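Uncharacterized protein (Thermus thermophilus HB8, PDB 6SCE) cleaves DNA as a type III CRISPR defence nuclease that is switched on by cyclic oligoadenylate. Local coordinates at residues C8-D13 and A34-F39; N84-A89 and V107-G112. One frame throughout, in Å; residues are numbered along the deposited sequence.

Contact 1. Residues C8-D13 and A34-F39; sequences CLLGND and AVFYSF. With nucleotides of chain B.
Cys8 and Phe36 form a parallel bridge between strands 5-10 and 33-38, where Cys8 N donates to Val35 O (2.9 Å) and Cys8 O accepts from Tyr37 N (2.9 Å). Further along, Leu10 N donates to Tyr37 O at 3.0 Å, and Phe39 N to Leu10 O. The strands belong to the beta-alpha-beta unit 5-10, 15-28, 33-38.

Packing is closest on the face carrying Cys8, Leu10 and Phe36. Phe36 CG stands anti to its carbonyl carbon (chi1 -65°), which lays the ring beside Cys8: Cys8 CB approaches Phe36 CD1 to 3.7 Å and Cys8 SG sits at the ring edge, a sulfur-aromatic contact. Leu10 CD2 slants across Phe36 CB, and the Phe53 ring also meets Phe36. On the other face Leu9 CD2 rests on Tyr37 CB. Toward the C-terminal ends the contact becomes partly exposed to solvent, and looser at Ser38, which adds little side-chain packing and turns its hydroxyl to Glu66, while the Phe39 ring meets Leu10 O edge-on.

Beyond Leu10 the chain serves the nucleotides. A side chain at Gly11 would collide with OP2 of A2 of chain B. Asn12 N donates a hydrogen bond to O2' of A1 of chain B (2.9 Å). Asn12 ND2 donates another to N3 of the same nucleotide (3.0 Å), and Asp13 N one to OP1 of A2 of chain B. With an alanine in place of Asn12, adenine N3 would probably lose its amide donor and Trp42 N its acceptor OD1. Ribose, base and phosphate are thus all read by N-H donors from one short loop, chemistry consistent with recognition of an adenylate bearing a 2'-hydroxyl.

Contact 2. Residues N84-A89 and V107-G112; sequences NLTGGA and VFLVEG. With nucleotides of chain B.
The turn between strand 81-84 and helix 90-100 leans on strand 105-111 along one side and touches the bound adenylates of chain B with its tip. Its last strand residue, Asn84, forms a parallel bridge with Phe108, and Leu85 N donates to Phe108 O at 2.9 Å. Asn84 CB lies off-centre over the Phe108 ring, 3.9 Å from Phe108 CZ, while the Asn84 amide is stacked at 21° to the ring plane. The amide is used at both ends: ND2 donates to Tyr6 OH, and Asn84 OD1 accepts from Thr86 N (3.1 Å), closing an Asx turn just where strand 81-84 ends. Such a loop at the C-terminal edge of a Rossmann-like sheet is where CARF domains hold their cyclic ligand.

Within the turn, the Thr86 hydroxyl, rather than a backbone carbonyl of the loop, accepts from Val110 N: OG1 stands anti to the carbonyl carbon (chi1 -72°), and Thr86 OG1 to Val110 N is 2.7 Å. Leu85 fits against the neighbouring strand by two points of its side chain, CB against Leu109 CD2 and the Leu85 CD1 methyl against Val107 CG1 at 3.4 Å, tighter than usual for two carbons. Past Thr86, Gly88 N donates to OP2 of A2 of chain B (2.9 Å) and makes a weak bond to O3' of A1 of chain B, just before helix 90-100, whose N-terminal end would probably help to stabilise the phosphate charge.

Overall arrangement
Contact 1 closes along the chain before contact 2 opens, and their centres lie 10 Å apart in the same mixed sheet, whose order runs 64-67, 33-38, 5-10, 81-84, 105-111 and onward. Strands 5-10 and 81-84 are adjacent: Leu9 N approaches Asn84 O at 3.3 Å, a probable hydrogen bond, and Leu9 CB packs on Gly87 O. Phe39 also reaches across to Gly88. Together the loops after these two central strands grip the linkage between A1 and A2 of chain B from neighbouring positions. A second sheet of matching strand order, 293-417, suggests a second CARF-like domain; its helix 384-393 packs against Leu109 of contact 2.

Contact 1. Residues C8-D13 and A34-F39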
ATOM      1  N   CYS A   8       4.568  21.311  11.461  1.00 23.77           N
ATOM      2  CA  CYS A   8       4.719  20.206  10.497  1.00 24.26           C
ATOM      3  C   CYS A   8       4.131  18.897  10.994  1.00 23.06           C
ATOM      4  O   CYS A   8       4.569  18.337  11.994  1.00 24.60           O
ATOM      5  CB  CYS A   8       6.207  20.051  10.224  1.00 24.58           C
ATOM      6  SG  CYS A   8       6.676  18.909   8.897  1.00 26.39           S
ATOM      7  N   LEU A   9       3.176  18.365  10.252  1.00 24.30           N
ATOM      8  CA  LEU A   9       2.717  17.012  10.481  1.00 23.68           C
ATOM      9  C   LEU A   9       3.882  16.071  10.182  1.00 24.62           C
ATOM     10  O   LEU A   9       4.592  16.228   9.188  1.00 25.88           O
ATOM     11  CB  LEU A   9       1.525  16.691   9.580  1.00 23.66           C
ATOM     12  CG  LEU A   9       0.276  17.559   9.652  1.00 27.43           C
ATOM     13  CD1 LEU A   9      -0.771  16.995   8.698  1.00 26.23           C
ATOM     14  CD2 LEU A   9      -0.233  17.591  11.084  1.00 29.34           C
ATOM     15  N   LEU A  10       4.105  15.108  11.058  1.00 24.90           N
ATOM     16  CA  LEU A  10       5.223  14.185  10.916  1.00 24.56           C
ATOM     17  C   LEU A  10       4.760  12.732  10.993  1.00 26.55           C
ATOM     18  O   LEU A  10       4.354  12.251  12.062  1.00 26.21           O
ATOM     19  CB  LEU A  10       6.271  14.475  11.991  1.00 24.69           C
ATOM     20  CG  LEU A  10       7.557  13.669  11.905  1.00 25.38           C
ATOM     21  CD1 LEU A  10       8.277  13.972  10.587  1.00 26.52           C
ATOM     22  CD2 LEU A  10       8.427  13.932  13.136  1.00 26.89           C
ATOM     23  N   GLY A  11       4.810  12.040   9.861  1.00 24.54           N
ATOM     24  CA  GLY A  11       4.525  10.607   9.797  1.00 23.19           C
ATOM     25  C   GLY A  11       5.791   9.786   9.763  1.00 22.03           C
ATOM     26  O   GLY A  11       6.827  10.182  10.309  1.00 24.77           O
ATOM     27  N   ASN A  12       5.723   8.620   9.133  1.00 22.54           N
ATOM     28  CA  ASN A  12       6.846   7.732   9.109  1.00 23.73           C
ATOM     29  C   ASN A  12       8.087   8.325   8.461  1.00 24.55           C
ATOM     30  O   ASN A  12       9.204   8.127   8.946  1.00 24.97           O
ATOM     31  CB  ASN A  12       6.507   6.418   8.379  1.00 24.67           C
ATOM     32  CG  ASN A  12       5.608   5.527   9.196  1.00 26.36           C
ATOM     33  OD1 ASN A  12       5.598   5.609  10.433  1.00 27.06           O
ATOM     34  ND2 ASN A  12       4.790   4.735   8.516  1.00 25.85           N
ATOM     35  N   ASP A  13       7.916   8.953   7.314  1.00 23.51           N
ATOM     36  CA  ASP A  13       9.062   9.382   6.548  1.00 26.01           C
ATOM     37  C   ASP A  13       9.501  10.830   6.854  1.00 24.46           C
ATOM     38  O   ASP A  13       8.724  11.749   6.703  1.00 25.06           O
ATOM     39  CB  ASP A  13       8.824   9.235   5.050  1.00 26.89           C
ATOM     40  CG  ASP A  13      10.113   8.974   4.328  1.00 26.02           C
ATOM     41  OD1 ASP A  13      10.938   9.904   4.260  1.00 24.54           O
ATOM     42  OD2 ASP A  13      10.308   7.817   3.888  1.00 26.61           O
ATOM     43  N   ALA A  34      10.877  24.513  15.300  1.00 30.68           N
ATOM     44  CA  ALA A  34       9.973  23.669  14.511  1.00 31.21           C
ATOM     45  C   ALA A  34       9.135  22.904  15.501  1.00 31.05           C
ATOM     46  O   ALA A  34       9.631  22.473  16.526  1.00 31.43           O
ATOM     47  CB  ALA A  34      10.754  22.709  13.638  1.00 33.51           C
ATOM     48  N   VAL A  35       7.854  22.759  15.195  1.00 28.03           N
ATOM     49  CA  VAL A  35       6.963  21.974  16.010  1.00 27.97           C
ATOM     50  C   VAL A  35       6.438  20.835  15.134  1.00 26.07           C
ATOM     51  O   VAL A  35       5.866  21.088  14.080  1.00 27.10           O
ATOM     52  CB  VAL A  35       5.770  22.823  16.524  1.00 30.07           C
ATOM     53  CG1 VAL A  35       4.862  21.994  17.412  1.00 33.82           C
ATOM     54  CG2 VAL A  35       6.241  24.063  17.285  1.00 30.15           C
ATOM     55  N   PHE A  36       6.614  19.618  15.594  1.00 25.59           N
ATOM     56  CA  PHE A  36       6.169  18.455  14.861  1.00 26.79           C
ATOM     57  C   PHE A  36       4.974  17.806  15.537  1.00 27.51           C
ATOM     58  O   PHE A  36       5.040  17.445  16.696  1.00 28.81           O
ATOM     59  CB  PHE A  36       7.288  17.463  14.737  1.00 27.51           C
ATOM     60  CG  PHE A  36       8.417  17.992  13.918  1.00 25.28           C
ATOM     61  CD1 PHE A  36       8.279  18.120  12.550  1.00 24.98           C
ATOM     62  CD2 PHE A  36       9.556  18.471  14.527  1.00 29.01           C
ATOM     63  CE1 PHE A  36       9.309  18.660  11.776  1.00 28.11           C
ATOM     64  CE2 PHE A  36      10.583  19.019  13.772  1.00 28.53           C
ATOM     65  CZ  PHE A  36      10.463  19.128  12.402  1.00 27.13           C
ATOM     66  N   TYR A  37       3.912  17.646  14.784  1.00 25.70           N
ATOM     67  CA  TYR A  37       2.716  16.940  15.266  1.00 26.40           C
ATOM     68  C   TYR A  37       2.847  15.527  14.757  1.00 28.05           C
ATOM     69  O   TYR A  37       2.542  15.204  13.587  1.00 27.77           O
ATOM     70  CB  TYR A  37       1.471  17.672  14.785  1.00 27.16           C
ATOM     71  CG  TYR A  37       1.466  19.114  15.208  1.00 28.41           C
ATOM     72  CD1 TYR A  37       1.034  19.503  16.481  1.00 29.12           C
ATOM     73  CD2 TYR A  37       1.934  20.108  14.354  1.00 30.52           C
ATOM     74  CE1 TYR A  37       1.056  20.844  16.864  1.00 32.09           C
ATOM     75  CE2 TYR A  37       1.952  21.428  14.734  1.00 32.28           C
ATOM     76  CZ  TYR A  37       1.530  21.787  15.983  1.00 31.81           C
ATOM     77  OH  TYR A  37       1.600  23.086  16.315  1.00 38.03           O
ATOM     78  N   SER A  38       3.402  14.690  15.614  1.00 28.78           N
ATOM     79  CA  SER A  38       3.911  13.439  15.174  1.00 32.45           C
ATOM     80  C   SER A  38       2.949  12.307  15.469  1.00 36.68           C
ATOM     81  O   SER A  38       2.209  12.294  16.497  1.00 33.11           O
ATOM     82  CB  SER A  38       5.278  13.188  15.780  1.00 36.72           C
ATOM     83  OG  SER A  38       5.133  12.790  17.102  1.00 42.69           O
ATOM     84  N   PHE A  39       2.967  11.377  14.533  1.00 32.89           N
ATOM     85  CA  PHE A  39       2.317  10.095  14.676  1.00 32.56           C
ATOM     86  C   PHE A  39       3.346   9.072  15.088  1.00 32.66           C
ATOM     87  O   PHE A  39       4.492   9.164  14.674  1.00 30.59           O
ATOM     88  CB  PHE A  39       1.721   9.677  13.333  1.00 33.06           C
ATOM     89  CG  PHE A  39       0.741  10.663  12.808  1.00 34.53           C
ATOM     90  CD1 PHE A  39       1.162  11.733  12.044  1.00 30.04           C
ATOM     91  CD2 PHE A  39      -0.607  10.574  13.163  1.00 37.19           C
ATOM     92  CE1 PHE A  39       0.260  12.685  11.582  1.00 32.96           C
ATOM     93  CE2 PHE A  39      -1.519  11.521  12.700  1.00 42.13           C
ATOM     94  CZ  PHE A  39      -1.087  12.567  11.890  1.00 37.93           C
TER
ATOM     95  P     A B   2       4.444   9.989   5.851  1.00 22.38           P
ATOM     96  OP1   A B   2       5.437   8.876   5.968  1.00 22.57           O
ATOM     97  OP2   A B   2       4.607  11.286   6.598  1.00 21.84           O
ATOM     98  O5'   A B   2       4.332  10.349   4.291  1.00 22.76           O
ATOM     99  C5'   A B   2       3.622  11.552   3.913  1.00 23.16           C
ATOM    100  C4'   A B   2       3.689  11.720   2.417  1.00 23.20           C
ATOM    101  O4'   A B   2       5.070  11.979   2.043  1.00 24.31           O
ATOM    102  C3'   A B   2       3.232  10.526   1.589  1.00 24.23           C
ATOM    103  O3'   A B   2       2.466  10.941   0.459  1.00 25.21           O
ATOM    104  C2'   A B   2       4.546   9.914   1.109  1.00 25.79           C
ATOM    105  O2'   A B   2       4.412   9.255  -0.131  1.00 25.63           O
ATOM    106  C1'   A B   2       5.414  11.155   0.960  1.00 25.00           C
ATOM    107  N9    A B   2       6.843  10.908   0.960  1.00 23.37           N
ATOM    108  C8    A B   2       7.505   9.805   1.448  1.00 23.26           C
ATOM    109  N7    A B   2       8.796   9.861   1.235  1.00 23.45           N
ATOM    110  C5    A B   2       8.994  11.052   0.553  1.00 22.67           C
ATOM    111  C6    A B   2      10.148  11.671   0.033  1.00 24.40           C
ATOM    112  N6    A B   2      11.358  11.116   0.052  1.00 23.72           N
ATOM    113  N1    A B   2       9.990  12.882  -0.552  1.00 23.18           N
ATOM    114  C2    A B   2       8.751  13.382  -0.657  1.00 24.13           C
ATOM    115  N3    A B   2       7.592  12.887  -0.219  1.00 23.25           N
ATOM    116  C4    A B   2       7.790  11.702   0.377  1.00 24.39           C
ATOM    117  P     A B   1      -2.446   8.148   4.261  1.00 24.09           P
ATOM    118  OP1   A B   1      -3.603   9.012   4.656  1.00 23.76           O
ATOM    119  OP2   A B   1      -2.034   8.175   2.804  1.00 24.41           O
ATOM    120  O5'   A B   1      -1.227   8.569   5.200  1.00 23.88           O
ATOM    121  C5'   A B   1       0.127   8.348   4.812  1.00 24.02           C
ATOM    122  C4'   A B   1       0.952   8.178   6.064  1.00 24.50           C
ATOM    123  O4'   A B   1       0.662   6.886   6.659  1.00 24.59           O
ATOM    124  C3'   A B   1       2.463   8.227   5.809  1.00 23.01           C
ATOM    125  O3'   A B   1       2.929   9.536   6.158  1.00 23.23           O
ATOM    126  C2'   A B   1       2.997   7.105   6.713  1.00 24.17           C
ATOM    127  O2'   A B   1       3.271   7.579   8.014  1.00 23.16           O
ATOM    128  C1'   A B   1       1.840   6.114   6.728  1.00 25.21           C
ATOM    129  N9    A B   1       1.830   5.166   5.612  1.00 26.34           N
ATOM    130  C8    A B   1       0.752   4.842   4.838  1.00 26.73           C
ATOM    131  N7    A B   1       1.046   3.953   3.924  1.00 26.70           N
ATOM    132  C5    A B   1       2.385   3.663   4.126  1.00 27.68           C
ATOM    133  C6    A B   1       3.277   2.792   3.470  1.00 32.04           C
ATOM    134  N6    A B   1       2.927   2.036   2.433  1.00 35.07           N
ATOM    135  N1    A B   1       4.552   2.739   3.926  1.00 32.04           N
ATOM    136  C2    A B   1       4.886   3.522   4.964  1.00 32.06           C
ATOM    137  N3    A B   1       4.135   4.387   5.645  1.00 26.71           N
ATOM    138  C4    A B   1       2.880   4.412   5.168  1.00 25.01           C
TER

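Contact 2. Residues N84-A89 and V107-G112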
ATOM      1  N   ASN A  84       3.270  22.745   7.134  1.00 24.26           N
ATOM      2  CA  ASN A  84       3.435  21.695   6.125  1.00 25.07           C
ATOM      3  C   ASN A  84       2.441  20.585   6.410  1.00 21.95           C
ATOM      4  O   ASN A  84       2.525  19.969   7.444  1.00 24.33           O
ATOM      5  CB  ASN A  84       4.887  21.191   6.150  1.00 24.26           C
ATOM      6  CG  ASN A  84       5.197  20.131   5.085  1.00 23.82           C
ATOM      7  OD1 ASN A  84       4.326  19.700   4.337  1.00 23.70           O
ATOM      8  ND2 ASN A  84       6.465  19.672   5.061  1.00 23.68           N
ATOM      9  N   LEU A  85       1.516  20.323   5.474  1.00 22.89           N
ATOM     10  CA  LEU A  85       0.458  19.305   5.655  1.00 25.85           C
ATOM     11  C   LEU A  85       0.688  17.972   4.956  1.00 25.72           C
ATOM     12  O   LEU A  85      -0.197  17.106   4.947  1.00 24.79           O
ATOM     13  CB  LEU A  85      -0.877  19.855   5.176  1.00 26.21           C
ATOM     14  CG  LEU A  85      -1.311  21.179   5.805  1.00 30.85           C
ATOM     15  CD1 LEU A  85      -2.679  21.575   5.287  1.00 32.64           C
ATOM     16  CD2 LEU A  85      -1.254  21.115   7.299  1.00 31.52           C
ATOM     17  N   THR A  86       1.877  17.777   4.401  1.00 24.24           N
ATOM     18  CA  THR A  86       2.181  16.540   3.670  1.00 24.21           C
ATOM     19  C   THR A  86       2.262  15.308   4.561  1.00 24.15           C
ATOM     20  O   THR A  86       1.860  14.219   4.172  1.00 23.85           O
ATOM     21  CB  THR A  86       3.468  16.754   2.842  1.00 26.39           C
ATOM     22  OG1 THR A  86       3.155  17.618   1.738  1.00 29.90           O
ATOM     23  CG2 THR A  86       4.006  15.439   2.250  1.00 24.80           C
ATOM     24  N   GLY A  87       2.788  15.489   5.771  1.00 23.51           N
ATOM     25  CA  GLY A  87       3.070  14.403   6.640  1.00 24.69           C
ATOM     26  C   GLY A  87       1.848  13.675   7.174  1.00 24.42           C
ATOM     27  O   GLY A  87       0.770  14.253   7.431  1.00 24.41           O
ATOM     28  N   GLY A  88       2.027  12.373   7.366  1.00 25.48           N
ATOM     29  CA  GLY A  88       1.041  11.593   8.071  1.00 26.05           C
ATOM     30  C   GLY A  88      -0.261  11.423   7.327  1.00 25.97           C
ATOM     31  O   GLY A  88      -0.337  11.638   6.113  1.00 23.49           O
ATOM     32  N   ALA A  89      -1.286  11.019   8.071  1.00 24.52           N
ATOM     33  CA  ALA A  89      -2.579  10.711   7.509  1.00 26.45           C
ATOM     34  C   ALA A  89      -3.269  11.951   6.880  1.00 24.68           C
ATOM     35  O   ALA A  89      -3.337  13.044   7.481  1.00 24.16           O
ATOM     36  CB  ALA A  89      -3.455  10.073   8.584  1.00 27.85           C
ATOM     37  N   VAL A 107       0.304  27.998   4.426  1.00 30.04           N
ATOM     38  CA  VAL A 107       0.025  26.564   4.476  1.00 27.88           C
ATOM     39  C   VAL A 107       0.434  25.960   3.149  1.00 28.18           C
ATOM     40  O   VAL A 107       0.117  26.490   2.089  1.00 27.41           O
ATOM     41  CB  VAL A 107      -1.465  26.303   4.733  1.00 30.62           C
ATOM     42  CG1 VAL A 107      -1.746  24.804   4.841  1.00 33.03           C
ATOM     43  CG2 VAL A 107      -1.901  27.012   6.009  1.00 29.87           C
ATOM     44  N   PHE A 108       1.150  24.834   3.206  1.00 27.75           N
ATOM     45  CA  PHE A 108       1.644  24.229   1.993  1.00 27.84           C
ATOM     46  C   PHE A 108       1.813  22.712   2.128  1.00 26.85           C
ATOM     47  O   PHE A 108       1.681  22.163   3.210  1.00 25.52           O
ATOM     48  CB  PHE A 108       2.958  24.897   1.578  1.00 27.50           C
ATOM     49  CG  PHE A 108       4.148  24.547   2.430  1.00 26.80           C
ATOM     50  CD1 PHE A 108       4.328  25.117   3.676  1.00 26.17           C
ATOM     51  CD2 PHE A 108       5.140  23.719   1.935  1.00 26.88           C
ATOM     52  CE1 PHE A 108       5.426  24.813   4.452  1.00 25.97           C
ATOM     53  CE2 PHE A 108       6.260  23.418   2.695  1.00 27.68           C
ATOM     54  CZ  PHE A 108       6.411  23.987   3.953  1.00 26.94           C
ATOM     55  N   LEU A 109       2.060  22.084   0.996  1.00 28.54           N
ATOM     56  CA  LEU A 109       2.357  20.642   0.872  1.00 29.29           C
ATOM     57  C   LEU A 109       3.627  20.542   0.062  1.00 28.29           C
ATOM     58  O   LEU A 109       3.936  21.457  -0.710  1.00 28.10           O
ATOM     59  CB  LEU A 109       1.295  19.965  -0.009  1.00 31.87           C
ATOM     60  CG  LEU A 109      -0.160  20.141   0.282  1.00 35.35           C
ATOM     61  CD1 LEU A 109      -1.010  19.425  -0.732  1.00 34.10           C
ATOM     62  CD2 LEU A 109      -0.369  19.573   1.687  1.00 36.87           C
ATOM     63  N   VAL A 110       4.318  19.416   0.166  1.00 25.51           N
ATOM     64  CA  VAL A 110       5.407  19.081  -0.755  1.00 26.85           C
ATOM     65  C   VAL A 110       5.007  17.792  -1.459  1.00 29.19           C
ATOM     66  O   VAL A 110       4.614  16.805  -0.829  1.00 30.43           O
ATOM     67  CB  VAL A 110       6.776  18.983  -0.062  1.00 28.19           C
ATOM     68  CG1 VAL A 110       7.164  20.343   0.472  1.00 28.44           C
ATOM     69  CG2 VAL A 110       6.802  17.973   1.096  1.00 29.96           C
ATOM     70  N   GLU A 111       5.059  17.817  -2.781  1.00 26.85           N
ATOM     71  CA  GLU A 111       4.479  16.784  -3.604  1.00 26.75           C
ATOM     72  C   GLU A 111       5.546  16.229  -4.541  1.00 29.73           C
ATOM     73  O   GLU A 111       6.009  16.926  -5.444  1.00 27.40           O
ATOM     74  CB  GLU A 111       3.286  17.425  -4.323  1.00 31.25           C
ATOM     75  CG  GLU A 111       2.838  16.771  -5.601  1.00 34.67           C
ATOM     76  CD  GLU A 111       2.663  15.278  -5.482  1.00 40.81           C
ATOM     77  OE1 GLU A 111       2.014  14.826  -4.460  1.00 31.62           O
ATOM     78  OE2 GLU A 111       3.171  14.610  -6.440  1.00 31.52           O
ATOM     79  N   GLY A 112       5.959  14.984  -4.308  1.00 28.65           N
ATOM     80  CA  GLY A 112       7.024  14.366  -5.085  1.00 27.70           C
ATOM     81  C   GLY A 112       6.685  13.016  -5.648  1.00 27.26           C
ATOM     82  O   GLY A 112       7.548  12.117  -5.716  1.00 30.02           O
TER
ATOM     83  P     A B   1      -2.446   8.148   4.261  1.00 24.09           P
ATOM     84  OP1   A B   1      -3.603   9.012   4.656  1.00 23.76           O
ATOM     85  OP2   A B   1      -2.034   8.175   2.804  1.00 24.41           O
ATOM     86  O5'   A B   1      -1.227   8.569   5.200  1.00 23.88           O
ATOM     87  C5'   A B   1       0.127   8.348   4.812  1.00 24.02           C
ATOM     88  C4'   A B   1       0.952   8.178   6.064  1.00 24.50           C
ATOM     89  O4'   A B   1       0.662   6.886   6.659  1.00 24.59           O
ATOM     90  C3'   A B   1       2.463   8.227   5.809  1.00 23.01           C
ATOM     91  O3'   A B   1       2.929   9.536   6.158  1.00 23.23           O
ATOM     92  C2'   A B   1       2.997   7.105   6.713  1.00 24.17           C
ATOM     93  O2'   A B   1       3.271   7.579   8.014  1.00 23.16           O
ATOM     94  C1'   A B   1       1.840   6.114   6.728  1.00 25.21           C
ATOM     95  N9    A B   1       1.830   5.166   5.612  1.00 26.34           N
ATOM     96  C8    A B   1       0.752   4.842   4.838  1.00 26.73           C
ATOM     97  N7    A B   1       1.046   3.953   3.924  1.00 26.70           N
ATOM     98  C5    A B   1       2.385   3.663   4.126  1.00 27.68           C
ATOM     99  C6    A B   1       3.277   2.792   3.470  1.00 32.04           C
ATOM    100  N6    A B   1       2.927   2.036   2.433  1.00 35.07           N
ATOM    101  N1    A B   1       4.552   2.739   3.926  1.00 32.04           N
ATOM    102  C2    A B   1       4.886   3.522   4.964  1.00 32.06           C
ATOM    103  N3    A B   1       4.135   4.387   5.645  1.00 26.71           N
ATOM    104  C4    A B   1       2.880   4.412   5.168  1.00 25.01           C
ATOM    105  P     A B   2       4.444   9.989   5.851  1.00 22.38           P
ATOM    106  OP1   A B   2       5.437   8.876   5.968  1.00 22.57           O
ATOM    107  OP2   A B   2       4.607  11.286   6.598  1.00 21.84           O
ATOM    108  O5'   A B   2       4.332  10.349   4.291  1.00 22.76           O
ATOM    109  C5'   A B   2       3.622  11.552   3.913  1.00 23.16           C
ATOM    110  C4'   A B   2       3.689  11.720   2.417  1.00 23.20           C
ATOM    111  O4'   A B   2       5.070  11.979   2.043  1.00 24.31           O
ATOM    112  C3'   A B   2       3.232  10.526   1.589  1.00 24.23           C
ATOM    113  O3'   A B   2       2.466  10.941   0.459  1.00 25.21           O
ATOM    114  C2'   A B   2       4.546   9.914   1.109  1.00 25.79           C
ATOM    115  O2'   A B   2       4.412   9.255  -0.131  1.00 25.63           O
ATOM    116  C1'   A B   2       5.414  11.155   0.960  1.00 25.00           C
ATOM    117  N9    A B   2       6.843  10.908   0.960  1.00 23.37           N
ATOM    118  C8    A B   2       7.505   9.805   1.448  1.00 23.26           C
ATOM    119  N7    A B   2       8.796   9.861   1.235  1.00 23.45           N
ATOM    120  C5    A B   2       8.994  11.052   0.553  1.00 22.67           C
ATOM    121  C6    A B   2      10.148  11.671   0.033  1.00 24.40           C
ATOM    122  N6    A B   2      11.358  11.116   0.052  1.00 23.72           N
ATOM    123  N1    A B   2       9.990  12.882  -0.552  1.00 23.18           N
ATOM    124  C2    A B   2       8.751  13.382  -0.657  1.00 24.13           C
ATOM    125  N3    A B   2       7.592  12.887  -0.219  1.00 23.25           N
ATOM    126  C4    A B   2       7.790  11.702   0.377  1.00 24.39           C
TER